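Local coordinates for alpha-L-rhamnosidase (Aspergillus terreus, PDB 6GSZ), which probably hydrolyses terminal, non-reducing alpha-L-rhamnose residues of alpha-L-rhamnosides, at residues L438-L442 with W727-V732; N445-S449 with G735-W739; F715-L719 with V767-L771. All coordinates share one frame; numbering follows the deposited sequence.

Interaction 1: residues L438-L442 with W727-V732; sequences LISKL and WLYQVV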
ATOM      1  N   LEU A 438       8.849 -12.823  20.486  1.00 15.77           N
ATOM      2  CA  LEU A 438       7.721 -13.248  19.651  1.00 15.74           C
ATOM      3  C   LEU A 438       6.908 -12.025  19.199  1.00 15.14           C
ATOM      4  O   LEU A 438       6.418 -12.008  18.080  1.00 15.73           O
ATOM      5  CB  LEU A 438       6.843 -14.262  20.380  1.00 17.84           C
ATOM      6  CG  LEU A 438       7.548 -15.544  20.825  1.00 19.81           C
ATOM      7  CD1 LEU A 438       6.569 -16.454  21.532  1.00 21.77           C
ATOM      8  CD2 LEU A 438       8.199 -16.255  19.668  1.00 22.43           C
ATOM      9  N   ILE A 439       6.652 -11.060  20.091  1.00 15.50           N
ATOM     10  CA  ILE A 439       5.861  -9.869  19.728  1.00 14.39           C
ATOM     11  C   ILE A 439       6.701  -9.004  18.775  1.00 14.40           C
ATOM     12  O   ILE A 439       6.171  -8.422  17.802  1.00 15.75           O
ATOM     13  CB  ILE A 439       5.405  -9.115  20.990  1.00 14.49           C
ATOM     14  CG1 ILE A 439       4.451  -9.980  21.802  1.00 15.92           C
ATOM     15  CG2 ILE A 439       4.754  -7.784  20.651  1.00 15.57           C
ATOM     16  CD1 ILE A 439       4.062  -9.365  23.118  1.00 17.64           C
ATOM     17  N   SER A 440       8.016  -8.926  19.003  1.00 15.77           N
ATOM     18  CA  SER A 440       8.871  -8.217  18.022  1.00 15.26           C
ATOM     19  C   SER A 440       8.778  -8.890  16.637  1.00 15.35           C
ATOM     20  O   SER A 440       8.687  -8.184  15.619  1.00 15.98           O
ATOM     21  CB  SER A 440      10.321  -8.139  18.442  1.00 15.94           C
ATOM     22  OG  SER A 440      10.447  -7.423  19.652  1.00 17.29           O
ATOM     23  N   LYS A 441       8.791 -10.231  16.606  1.00 14.29           N
ATOM     24  CA  LYS A 441       8.675 -10.926  15.331  1.00 14.43           C
ATOM     25  C   LYS A 441       7.293 -10.699  14.710  1.00 14.82           C
ATOM     26  O   LYS A 441       7.184 -10.577  13.479  1.00 15.19           O
ATOM     27  CB  LYS A 441       8.937 -12.422  15.510  1.00 15.42           C
ATOM     28  CG  LYS A 441       8.837 -13.248  14.226  1.00 15.17           C
ATOM     29  CD  LYS A 441       9.822 -12.829  13.155  1.00 16.60           C
ATOM     30  CE  LYS A 441      10.056 -13.886  12.099  1.00 17.11           C
ATOM     31  NZ  LYS A 441      11.037 -13.423  11.078  1.00 18.87           N
ATOM     32  N   LEU A 442       6.238 -10.695  15.526  1.00 13.84           N
ATOM     33  CA  LEU A 442       4.888 -10.369  15.022  1.00 13.18           C
ATOM     34  C   LEU A 442       4.909  -9.049  14.238  1.00 12.28           C
ATOM     35  O   LEU A 442       4.363  -8.977  13.134  1.00 13.87           O
ATOM     36  CB  LEU A 442       3.884 -10.300  16.164  1.00 13.95           C
ATOM     37  CG  LEU A 442       2.463  -9.910  15.764  1.00 13.81           C
ATOM     38  CD1 LEU A 442       1.873 -10.907  14.752  1.00 15.77           C
ATOM     39  CD2 LEU A 442       1.597  -9.763  17.019  1.00 14.22           C
ATOM     40  N   TRP A 727      -2.441 -14.427  17.516  1.00 16.07           N
ATOM     41  CA  TRP A 727      -1.386 -13.895  16.642  1.00 14.48           C
ATOM     42  C   TRP A 727      -0.074 -14.685  16.741  1.00 15.53           C
ATOM     43  O   TRP A 727       0.527 -15.041  15.729  1.00 15.52           O
ATOM     44  CB  TRP A 727      -1.134 -12.431  16.937  1.00 14.00           C
ATOM     45  CG  TRP A 727      -2.286 -11.548  16.607  1.00 15.05           C
ATOM     46  CD1 TRP A 727      -2.545 -10.971  15.403  1.00 15.40           C
ATOM     47  CD2 TRP A 727      -3.311 -11.075  17.497  1.00 14.53           C
ATOM     48  NE1 TRP A 727      -3.695 -10.235  15.458  1.00 14.53           N
ATOM     49  CE2 TRP A 727      -4.172 -10.254  16.743  1.00 14.93           C
ATOM     50  CE3 TRP A 727      -3.599 -11.293  18.844  1.00 16.56           C
ATOM     51  CZ2 TRP A 727      -5.301  -9.649  17.291  1.00 14.81           C
ATOM     52  CZ3 TRP A 727      -4.719 -10.701  19.386  1.00 17.32           C
ATOM     53  CH2 TRP A 727      -5.549  -9.885  18.620  1.00 15.91           C
ATOM     54  N   LEU A 728       0.378 -14.975  17.964  1.00 15.50           N
ATOM     55  CA  LEU A 728       1.702 -15.577  18.126  1.00 15.23           C
ATOM     56  C   LEU A 728       1.690 -17.055  17.767  1.00 16.30           C
ATOM     57  O   LEU A 728       2.767 -17.606  17.539  1.00 17.14           O
ATOM     58  CB  LEU A 728       2.221 -15.370  19.557  1.00 16.18           C
ATOM     59  CG  LEU A 728       2.449 -13.930  19.952  1.00 17.57           C
ATOM     60  CD1 LEU A 728       3.148 -13.847  21.308  1.00 17.27           C
ATOM     61  CD2 LEU A 728       3.195 -13.142  18.899  1.00 16.11           C
ATOM     62  N   TYR A 729       0.513 -17.677  17.678  1.00 15.87           N
ATOM     63  CA  TYR A 729       0.475 -19.033  17.112  1.00 15.51           C
ATOM     64  C   TYR A 729       1.131 -19.015  15.734  1.00 15.63           C
ATOM     65  O   TYR A 729       1.893 -19.898  15.388  1.00 16.26           O
ATOM     66  CB  TYR A 729      -0.958 -19.538  17.018  1.00 16.34           C
ATOM     67  CG  TYR A 729      -1.135 -20.753  16.154  1.00 15.40           C
ATOM     68  CD1 TYR A 729      -0.726 -21.983  16.608  1.00 16.50           C
ATOM     69  CD2 TYR A 729      -1.708 -20.674  14.899  1.00 16.93           C
ATOM     70  CE1 TYR A 729      -0.881 -23.115  15.825  1.00 17.64           C
ATOM     71  CE2 TYR A 729      -1.878 -21.784  14.095  1.00 18.12           C
ATOM     72  CZ  TYR A 729      -1.458 -23.020  14.565  1.00 20.33           C
ATOM     73  OH  TYR A 729      -1.617 -24.129  13.783  1.00 21.30           O
ATOM     74  N   GLN A 730       0.775 -18.006  14.933  1.00 15.28           N
ATOM     75  CA  GLN A 730       1.301 -17.972  13.563  1.00 14.03           C
ATOM     76  C   GLN A 730       2.828 -17.790  13.594  1.00 15.02           C
ATOM     77  O   GLN A 730       3.534 -18.397  12.798  1.00 16.51           O
ATOM     78  CB  GLN A 730       0.607 -16.875  12.735  1.00 14.94           C
ATOM     79  CG  GLN A 730      -0.903 -16.955  12.791  1.00 16.04           C
ATOM     80  CD  GLN A 730      -1.640 -16.035  11.848  1.00 15.73           C
ATOM     81  OE1 GLN A 730      -1.098 -15.023  11.401  1.00 14.98           O
ATOM     82  NE2 GLN A 730      -2.896 -16.370  11.544  1.00 15.88           N
ATOM     83  N   VAL A 731       3.344 -17.068  14.599  1.00 15.05           N
ATOM     84  CA  VAL A 731       4.775 -16.827  14.765  1.00 15.53           C
ATOM     85  C   VAL A 731       5.503 -18.137  15.164  1.00 16.96           C
ATOM     86  O   VAL A 731       6.562 -18.504  14.608  1.00 18.08           O
ATOM     87  CB  VAL A 731       5.016 -15.705  15.802  1.00 16.70           C
ATOM     88  CG1 VAL A 731       6.494 -15.559  16.096  1.00 17.85           C
ATOM     89  CG2 VAL A 731       4.465 -14.367  15.279  1.00 15.97           C
ATOM     90  N   VAL A 732       4.962 -18.852  16.142  1.00 17.56           N
ATOM     91  CA  VAL A 732       5.632 -20.047  16.646  1.00 18.47           C
ATOM     92  C   VAL A 732       5.500 -21.188  15.631  1.00 19.88           C
ATOM     93  O   VAL A 732       6.268 -22.131  15.740  1.00 22.54           O
ATOM     94  CB  VAL A 732       5.190 -20.434  18.072  1.00 19.99           C
ATOM     95  CG1 VAL A 732       5.424 -19.300  19.062  1.00 20.73           C
ATOM     96  CG2 VAL A 732       3.766 -20.958  18.139  1.00 22.63           C
TER

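Interaction 2: residues N445-S449 with G735-W739; sequences NILWS and GTTTW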
ATOM      1  N   ASN A 445       6.518  -9.468  10.958  1.00 12.22           N
ATOM      2  CA  ASN A 445       5.626 -10.215  10.070  1.00 12.66           C
ATOM      3  C   ASN A 445       4.536  -9.310   9.487  1.00 12.67           C
ATOM      4  O   ASN A 445       4.184  -9.461   8.299  1.00 13.15           O
ATOM      5  CB  ASN A 445       4.963 -11.401  10.771  1.00 12.92           C
ATOM      6  CG  ASN A 445       5.944 -12.500  11.126  1.00 12.80           C
ATOM      7  OD1 ASN A 445       7.160 -12.403  10.858  1.00 13.44           O
ATOM      8  ND2 ASN A 445       5.417 -13.534  11.777  1.00 13.97           N
ATOM      9  N   ILE A 446       4.037  -8.364  10.289  1.00 12.13           N
ATOM     10  CA  ILE A 446       3.066  -7.386   9.816  1.00 11.38           C
ATOM     11  C   ILE A 446       3.682  -6.486   8.748  1.00 11.41           C
ATOM     12  O   ILE A 446       3.114  -6.230   7.655  1.00 12.21           O
ATOM     13  CB  ILE A 446       2.520  -6.546  10.987  1.00 12.65           C
ATOM     14  CG1 ILE A 446       1.743  -7.452  11.945  1.00 11.95           C
ATOM     15  CG2 ILE A 446       1.677  -5.386  10.491  1.00 13.13           C
ATOM     16  CD1 ILE A 446       1.371  -6.785  13.273  1.00 12.42           C
ATOM     17  N   LEU A 447       4.892  -6.055   9.022  1.00 12.19           N
ATOM     18  CA  LEU A 447       5.669  -5.251   8.061  1.00 11.47           C
ATOM     19  C   LEU A 447       5.801  -6.003   6.717  1.00 11.95           C
ATOM     20  O   LEU A 447       5.582  -5.395   5.634  1.00 12.02           O
ATOM     21  CB  LEU A 447       7.043  -4.977   8.680  1.00 11.56           C
ATOM     22  CG  LEU A 447       8.117  -4.376   7.785  1.00 12.43           C
ATOM     23  CD1 LEU A 447       7.767  -2.992   7.312  1.00 12.39           C
ATOM     24  CD2 LEU A 447       9.472  -4.413   8.478  1.00 13.29           C
ATOM     25  N   TRP A 448       6.173  -7.277   6.787  1.00 11.00           N
ATOM     26  CA  TRP A 448       6.308  -8.044   5.572  1.00 11.00           C
ATOM     27  C   TRP A 448       4.964  -8.282   4.865  1.00 11.55           C
ATOM     28  O   TRP A 448       4.962  -8.349   3.608  1.00 12.11           O
ATOM     29  CB  TRP A 448       7.048  -9.362   5.842  1.00 12.41           C
ATOM     30  CG  TRP A 448       8.528  -9.176   5.908  1.00 14.17           C
ATOM     31  CD1 TRP A 448       9.310  -9.133   7.027  1.00 15.08           C
ATOM     32  CD2 TRP A 448       9.448  -9.087   4.797  1.00 13.42           C
ATOM     33  NE1 TRP A 448      10.621  -8.972   6.689  1.00 14.90           N
ATOM     34  CE2 TRP A 448      10.752  -9.028   5.328  1.00 14.23           C
ATOM     35  CE3 TRP A 448       9.313  -9.153   3.401  1.00 14.20           C
ATOM     36  CZ2 TRP A 448      11.893  -8.905   4.534  1.00 15.38           C
ATOM     37  CZ3 TRP A 448      10.435  -9.084   2.611  1.00 16.32           C
ATOM     38  CH2 TRP A 448      11.708  -8.949   3.167  1.00 15.91           C
ATOM     39  N   SER A 449       3.862  -8.476   5.605  1.00 10.96           N
ATOM     40  CA  SER A 449       2.564  -8.589   4.965  1.00 10.56           C
ATOM     41  C   SER A 449       2.152  -7.273   4.280  1.00 11.14           C
ATOM     42  O   SER A 449       1.482  -7.270   3.219  1.00 12.32           O
ATOM     43  CB  SER A 449       1.495  -9.134   5.868  1.00 12.80           C
ATOM     44  OG  SER A 449       1.657 -10.524   6.054  1.00 14.62           O
ATOM     45  N   GLY A 735       5.638 -18.795  10.913  1.00 16.76           N
ATOM     46  CA  GLY A 735       5.127 -17.731  10.075  1.00 15.22           C
ATOM     47  C   GLY A 735       6.047 -16.527  10.042  1.00 15.20           C
ATOM     48  O   GLY A 735       6.625 -16.165  11.079  1.00 16.48           O
ATOM     49  N   THR A 736       6.175 -15.913   8.859  1.00 13.35           N
ATOM     50  CA  THR A 736       6.986 -14.726   8.654  1.00 15.07           C
ATOM     51  C   THR A 736       6.155 -13.574   8.051  1.00 13.05           C
ATOM     52  O   THR A 736       6.704 -12.529   7.688  1.00 13.52           O
ATOM     53  CB  THR A 736       8.218 -15.044   7.796  1.00 15.24           C
ATOM     54  OG1 THR A 736       7.831 -15.616   6.549  1.00 13.89           O
ATOM     55  CG2 THR A 736       9.178 -15.974   8.505  1.00 16.72           C
ATOM     56  N   THR A 737       4.843 -13.790   8.023  1.00 12.79           N
ATOM     57  CA  THR A 737       3.819 -12.891   7.523  1.00 12.79           C
ATOM     58  C   THR A 737       2.585 -13.189   8.365  1.00 13.68           C
ATOM     59  O   THR A 737       2.535 -14.230   8.996  1.00 14.65           O
ATOM     60  CB  THR A 737       3.527 -13.121   6.037  1.00 14.22           C
ATOM     61  OG1 THR A 737       3.375 -14.509   5.770  1.00 14.40           O
ATOM     62  CG2 THR A 737       4.589 -12.523   5.149  1.00 15.70           C
ATOM     63  N   THR A 738       1.596 -12.299   8.336  1.00 13.55           N
ATOM     64  CA  THR A 738       0.305 -12.616   8.937  1.00 13.25           C
ATOM     65  C   THR A 738      -0.519 -13.400   7.920  1.00 13.29           C
ATOM     66  O   THR A 738      -0.436 -13.192   6.714  1.00 13.25           O
ATOM     67  CB  THR A 738      -0.393 -11.346   9.450  1.00 14.15           C
ATOM     68  OG1 THR A 738      -0.500 -10.322   8.451  1.00 14.00           O
ATOM     69  CG2 THR A 738       0.320 -10.772  10.656  1.00 13.46           C
ATOM     70  N   TRP A 739      -1.367 -14.301   8.436  1.00 13.77           N
ATOM     71  CA  TRP A 739      -2.124 -15.240   7.580  1.00 14.50           C
ATOM     72  C   TRP A 739      -3.578 -14.779   7.466  1.00 14.21           C
ATOM     73  O   TRP A 739      -4.117 -14.105   8.338  1.00 15.56           O
ATOM     74  CB  TRP A 739      -2.073 -16.664   8.141  1.00 13.84           C
ATOM     75  CG  TRP A 739      -0.698 -17.179   8.416  1.00 13.96           C
ATOM     76  CD1 TRP A 739       0.500 -16.761   7.914  1.00 14.67           C
ATOM     77  CD2 TRP A 739      -0.411 -18.331   9.223  1.00 14.50           C
ATOM     78  NE1 TRP A 739       1.517 -17.564   8.374  1.00 14.76           N
ATOM     79  CE2 TRP A 739       0.985 -18.527   9.195  1.00 15.26           C
ATOM     80  CE3 TRP A 739      -1.209 -19.163  10.012  1.00 16.34           C
ATOM     81  CZ2 TRP A 739       1.607 -19.578   9.880  1.00 17.74           C
ATOM     82  CZ3 TRP A 739      -0.604 -20.193  10.702  1.00 17.12           C
ATOM     83  CH2 TRP A 739       0.783 -20.399  10.630  1.00 17.04           C
TER
HETATM   84  O   HOH W   1       2.587 -13.808  11.892  1.00 16.16           O

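Interaction 3: residues F715-L719 with V767-L771; sequences FYSML and VGSWL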
ATOM      1  N   PHE A 715      -5.878  -7.545  27.131  1.00 14.86           N
ATOM      2  CA  PHE A 715      -5.436  -7.641  25.736  1.00 14.55           C
ATOM      3  C   PHE A 715      -4.005  -8.164  25.702  1.00 14.88           C
ATOM      4  O   PHE A 715      -3.653  -8.934  24.814  1.00 15.46           O
ATOM      5  CB  PHE A 715      -5.575  -6.328  24.951  1.00 13.94           C
ATOM      6  CG  PHE A 715      -5.415  -6.587  23.469  1.00 14.57           C
ATOM      7  CD1 PHE A 715      -6.385  -7.317  22.799  1.00 14.67           C
ATOM      8  CD2 PHE A 715      -4.305  -6.157  22.775  1.00 14.50           C
ATOM      9  CE1 PHE A 715      -6.233  -7.602  21.447  1.00 14.99           C
ATOM     10  CE2 PHE A 715      -4.174  -6.401  21.408  1.00 15.16           C
ATOM     11  CZ  PHE A 715      -5.147  -7.118  20.753  1.00 16.24           C
ATOM     12  N   TYR A 716      -3.153  -7.691  26.624  1.00 15.60           N
ATOM     13  CA  TYR A 716      -1.793  -8.225  26.694  1.00 14.78           C
ATOM     14  C   TYR A 716      -1.845  -9.760  26.822  1.00 17.04           C
ATOM     15  O   TYR A 716      -0.991 -10.475  26.249  1.00 17.26           O
ATOM     16  CB  TYR A 716      -1.002  -7.600  27.848  1.00 14.82           C
ATOM     17  CG  TYR A 716      -0.209  -6.357  27.521  1.00 14.10           C
ATOM     18  CD1 TYR A 716       0.867  -6.364  26.635  1.00 15.88           C
ATOM     19  CD2 TYR A 716      -0.488  -5.165  28.150  1.00 14.64           C
ATOM     20  CE1 TYR A 716       1.611  -5.218  26.386  1.00 16.41           C
ATOM     21  CE2 TYR A 716       0.265  -4.015  27.930  1.00 16.69           C
ATOM     22  CZ  TYR A 716       1.335  -4.035  27.064  1.00 15.21           C
ATOM     23  OH  TYR A 716       2.093  -2.914  26.853  1.00 17.65           O
ATOM     24  N   SER A 717      -2.789 -10.266  27.626  1.00 16.06           N
ATOM     25  CA  SER A 717      -2.888 -11.722  27.815  1.00 16.77           C
ATOM     26  C   SER A 717      -3.293 -12.392  26.497  1.00 17.51           C
ATOM     27  O   SER A 717      -2.779 -13.457  26.192  1.00 18.85           O
ATOM     28  CB  SER A 717      -3.812 -12.073  28.940  1.00 17.77           C
ATOM     29  OG  SER A 717      -3.279 -11.614  30.174  1.00 21.55           O
ATOM     30  N   MET A 718      -4.209 -11.761  25.733  1.00 16.04           N
ATOM     31  CA  MET A 718      -4.534 -12.272  24.393  1.00 15.06           C
ATOM     32  C   MET A 718      -3.300 -12.236  23.489  1.00 15.19           C
ATOM     33  O   MET A 718      -3.012 -13.213  22.765  1.00 16.89           O
ATOM     34  CB  MET A 718      -5.634 -11.432  23.739  1.00 16.34           C
ATOM     35  CG  MET A 718      -6.924 -11.410  24.517  1.00 15.93           C
ATOM     36  SD  MET A 718      -8.284 -10.675  23.583  1.00 17.00           S
ATOM     37  CE  MET A 718      -8.633 -12.017  22.477  1.00 17.81           C
ATOM     38  N   LEU A 719      -2.574 -11.128  23.504  1.00 14.82           N
ATOM     39  CA  LEU A 719      -1.431 -10.932  22.602  1.00 15.73           C
ATOM     40  C   LEU A 719      -0.314 -11.936  22.876  1.00 17.08           C
ATOM     41  O   LEU A 719       0.361 -12.359  21.933  1.00 18.08           O
ATOM     42  CB  LEU A 719      -0.930  -9.494  22.732  1.00 17.16           C
ATOM     43  CG  LEU A 719       0.214  -9.092  21.810  1.00 17.08           C
ATOM     44  CD1 LEU A 719      -0.216  -9.191  20.350  1.00 18.43           C
ATOM     45  CD2 LEU A 719       0.699  -7.698  22.124  1.00 19.13           C
ATOM     46  N   VAL A 767      -3.661  -5.666  14.318  1.00 12.49           N
ATOM     47  CA  VAL A 767      -3.179  -5.551  15.700  1.00 12.39           C
ATOM     48  C   VAL A 767      -1.948  -4.640  15.784  1.00 12.59           C
ATOM     49  O   VAL A 767      -1.637  -4.129  16.866  1.00 12.70           O
ATOM     50  CB  VAL A 767      -2.894  -6.926  16.329  1.00 12.88           C
ATOM     51  CG1 VAL A 767      -1.659  -7.580  15.742  1.00 14.77           C
ATOM     52  CG2 VAL A 767      -2.792  -6.834  17.844  1.00 13.61           C
ATOM     53  N   GLY A 768      -1.250  -4.365  14.677  1.00 12.40           N
ATOM     54  CA  GLY A 768      -0.067  -3.544  14.684  1.00 11.37           C
ATOM     55  C   GLY A 768      -0.322  -2.181  15.304  1.00 11.05           C
ATOM     56  O   GLY A 768       0.547  -1.627  16.010  1.00 11.97           O
ATOM     57  N   SER A 769      -1.483  -1.593  15.025  1.00 11.27           N
ATOM     58  CA  SER A 769      -1.799  -0.268  15.588  1.00 11.43           C
ATOM     59  C   SER A 769      -1.820  -0.275  17.107  1.00 10.99           C
ATOM     60  O   SER A 769      -1.546   0.759  17.706  1.00 12.40           O
ATOM     61  CB  SER A 769      -3.091   0.300  15.044  1.00 11.76           C
ATOM     62  OG  SER A 769      -4.204  -0.493  15.370  1.00 12.77           O
ATOM     63  N   TRP A 770      -2.188  -1.408  17.705  1.00 11.07           N
ATOM     64  CA  TRP A 770      -2.174  -1.497  19.171  1.00 11.47           C
ATOM     65  C   TRP A 770      -0.721  -1.525  19.659  1.00 12.85           C
ATOM     66  O   TRP A 770      -0.371  -0.926  20.700  1.00 13.28           O
ATOM     67  CB  TRP A 770      -2.960  -2.713  19.669  1.00 11.42           C
ATOM     68  CG  TRP A 770      -3.309  -2.659  21.123  1.00 13.39           C
ATOM     69  CD1 TRP A 770      -4.417  -2.071  21.639  1.00 12.88           C
ATOM     70  CD2 TRP A 770      -2.597  -3.270  22.207  1.00 14.09           C
ATOM     71  NE1 TRP A 770      -4.415  -2.216  22.994  1.00 14.43           N
ATOM     72  CE2 TRP A 770      -3.302  -2.913  23.379  1.00 12.81           C
ATOM     73  CE3 TRP A 770      -1.419  -4.018  22.330  1.00 14.86           C
ATOM     74  CZ2 TRP A 770      -2.893  -3.332  24.642  1.00 15.72           C
ATOM     75  CZ3 TRP A 770      -1.019  -4.424  23.583  1.00 16.90           C
ATOM     76  CH2 TRP A 770      -1.753  -4.093  24.721  1.00 15.82           C
ATOM     77  N   LEU A 771       0.151  -2.247  18.962  1.00 12.30           N
ATOM     78  CA  LEU A 771       1.582  -2.218  19.289  1.00 12.50           C
ATOM     79  C   LEU A 771       2.113  -0.782  19.229  1.00 12.39           C
ATOM     80  O   LEU A 771       2.814  -0.306  20.124  1.00 13.99           O
ATOM     81  CB  LEU A 771       2.375  -3.107  18.338  1.00 12.99           C
ATOM     82  CG  LEU A 771       1.917  -4.557  18.188  1.00 16.53           C
ATOM     83  CD1 LEU A 771       2.845  -5.328  17.253  1.00 15.76           C
ATOM     84  CD2 LEU A 771       1.729  -5.328  19.438  1.00 18.25           C
TER

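Interaction 1: residues L438-L442 with W727-V732
L438 and L442, one turn apart on helix 437-453, receive L728 and V731 from helix 727-732, a nearly perpendicular helix crossing inside the six-hairpin glycosidase domain, whose family fold is an (alpha/alpha)6 barrel. The segment axes pass 9.5 Å apart at 92°; no hydrogen bond crosses the contact, and its side-chain meetings are apolar. L728 reaches in between the two leucines: its CD1 rests 3.8 Å from L438 CB and also touches I439 CG1, while its CD2 meets L442 CB. V731 uses both branches. Its CG1, anti to the backbone N, lies 3.8 Å from K441 CG on the aliphatic stem of the lysine and also meets L438 CD2, whereas CG2 faces the backbone of L442. At one end, L442 CD2 comes within 3.8 Å of W727 CB, the indole itself leading away; W727 NE1 is hydrogen-bonded to V764 O, and the ring also meets W742 edge-to-face. At the other, L438 CD1 and V732 CG1 meet at 3.9 Å on a more open margin, where L438, V731, V732 and N734 line a pocket holding a 2-(2-methoxyethoxy)ethanol molecule, probably from the crystallisation liquor. Behind the first shell, L719 of helix 712-719 packs against I439 and L442. L728 CD2 sits 3.5 Å from L438 O, the same carbonyl oxygen that accepts the helical hydrogen bond from L442 N.

Interaction 2: residues N445-S449 with G735-W739
N445 and T737 bring their CA atoms within 4.1 Å of each other, close enough for the irregular backbone of 735-739 to lie directly on helix 437-453, with T737 CA directing a C-H toward N445 O at 3.5 Å. Two polar side chains one helical turn apart, N445 and S449, bond to the loop. With CG anti to its own carbonyl carbon (chi1 -68°), N445 lays its amide against the peptide unit of T736, N445 CG being 3.3 Å from T736 C. From there ND2 makes two bonds: one runs 3.0 Å to G735 O, well above that carbonyl's plane and bent at the hydrogen (132°), and the other goes to a water that in turn donates to T737 O at 2.9 Å. The water thus extends the reach of one amide over two carbonyls of the loop. N445 OD1, in contrast, stands 3.2 Å from T736 O, a meeting of two acceptors; T736 O has its own donor in Q334 NE2. One turn on, S449 OG accepts the backbone N-H of T738 at 2.9 Å, and this hydroxyl is also hydrogen-bonded to N760 OD1, so it is held from both the loop and a second-shell asparagine. Apolar contact is slight, chiefly I446 CG1 against T738 CG2 at 3.8 Å. T738 in turn bonds H761 through its backbone and OG1. The arrangement is a buried helix-loop junction of the six-hairpin glycosidase fold, backing a loop that continues to E740 and pairs with H761, both residues of the glucose-occupied pocket.

Interaction 3: residues F715-L719 with V767-L771
W770 meets F715 with a face and Y716 with an edge, and the three rings form an aromatic cluster in which the indole plays two roles at once. The edge of the phenyl ring points at the indole, F715 CD2 lying 3.4 Å from W770 CD2 and over the middle of the indole, with planes at 64° and the phenyl and five-membered ring centroids 4.6 Å apart. Toward Y716 the indole turns its far end: W770 CH2 stands 3.6 Å above the centre of the phenol ring, close to perpendicular. Both pairs are edge-to-face, the F715 one tilted. The side-chain conformations explain this arrangement. F715 and W770 each hold CG anti to their own backbone N (chi1 -164° in W770), and both side chains extend across the gap, sliding past one another in opposite directions. Y716 is turned unusually, its chi1 of -91° lying away from the staggered values, which sets the ring broadside to the tip of the indole. Their polar ends are bonded outside the cluster, W770 NE1 to S707 OG and Y716 OH to V793 O. Smaller groups complete the packing: V767 CG2 meets the edge of the F715 ring at CZ, 3.8 Å away, and L719 CD2 lies 3.7 Å from L771 CD2 while also touching W770 CZ3. The contact joins helix 712-719 to residues 767-771 and helix 768-775; L719 and V767 continue onto helix 437-453 through L442 and I446, and F715 reaches L706 of helix 699-708.

Three contacts drawn from sequence-distant segments make one continuous interior, with helix 437-453 running through it. Interactions 1 and 2 use successive parts of that helix, their centres about 9 Å apart, and Q730, from the 727-732 segment, joins them: Q730 O lies 2.9 Å from G735 N, a probable hydrogen bond. Interaction 3, with its centre about 11 Å from that of interaction 1, adjoins it where W727 CH2 meets F715 CZ at 3.5 Å. Between interactions 2 and 3, with centres about 15 Å apart, I446 CD1 touches G768 CA at 3.8 Å. Interaction 2 connects to the glucose-occupied pocket through the pairing of T738 with H761, and its loop runs on to E740.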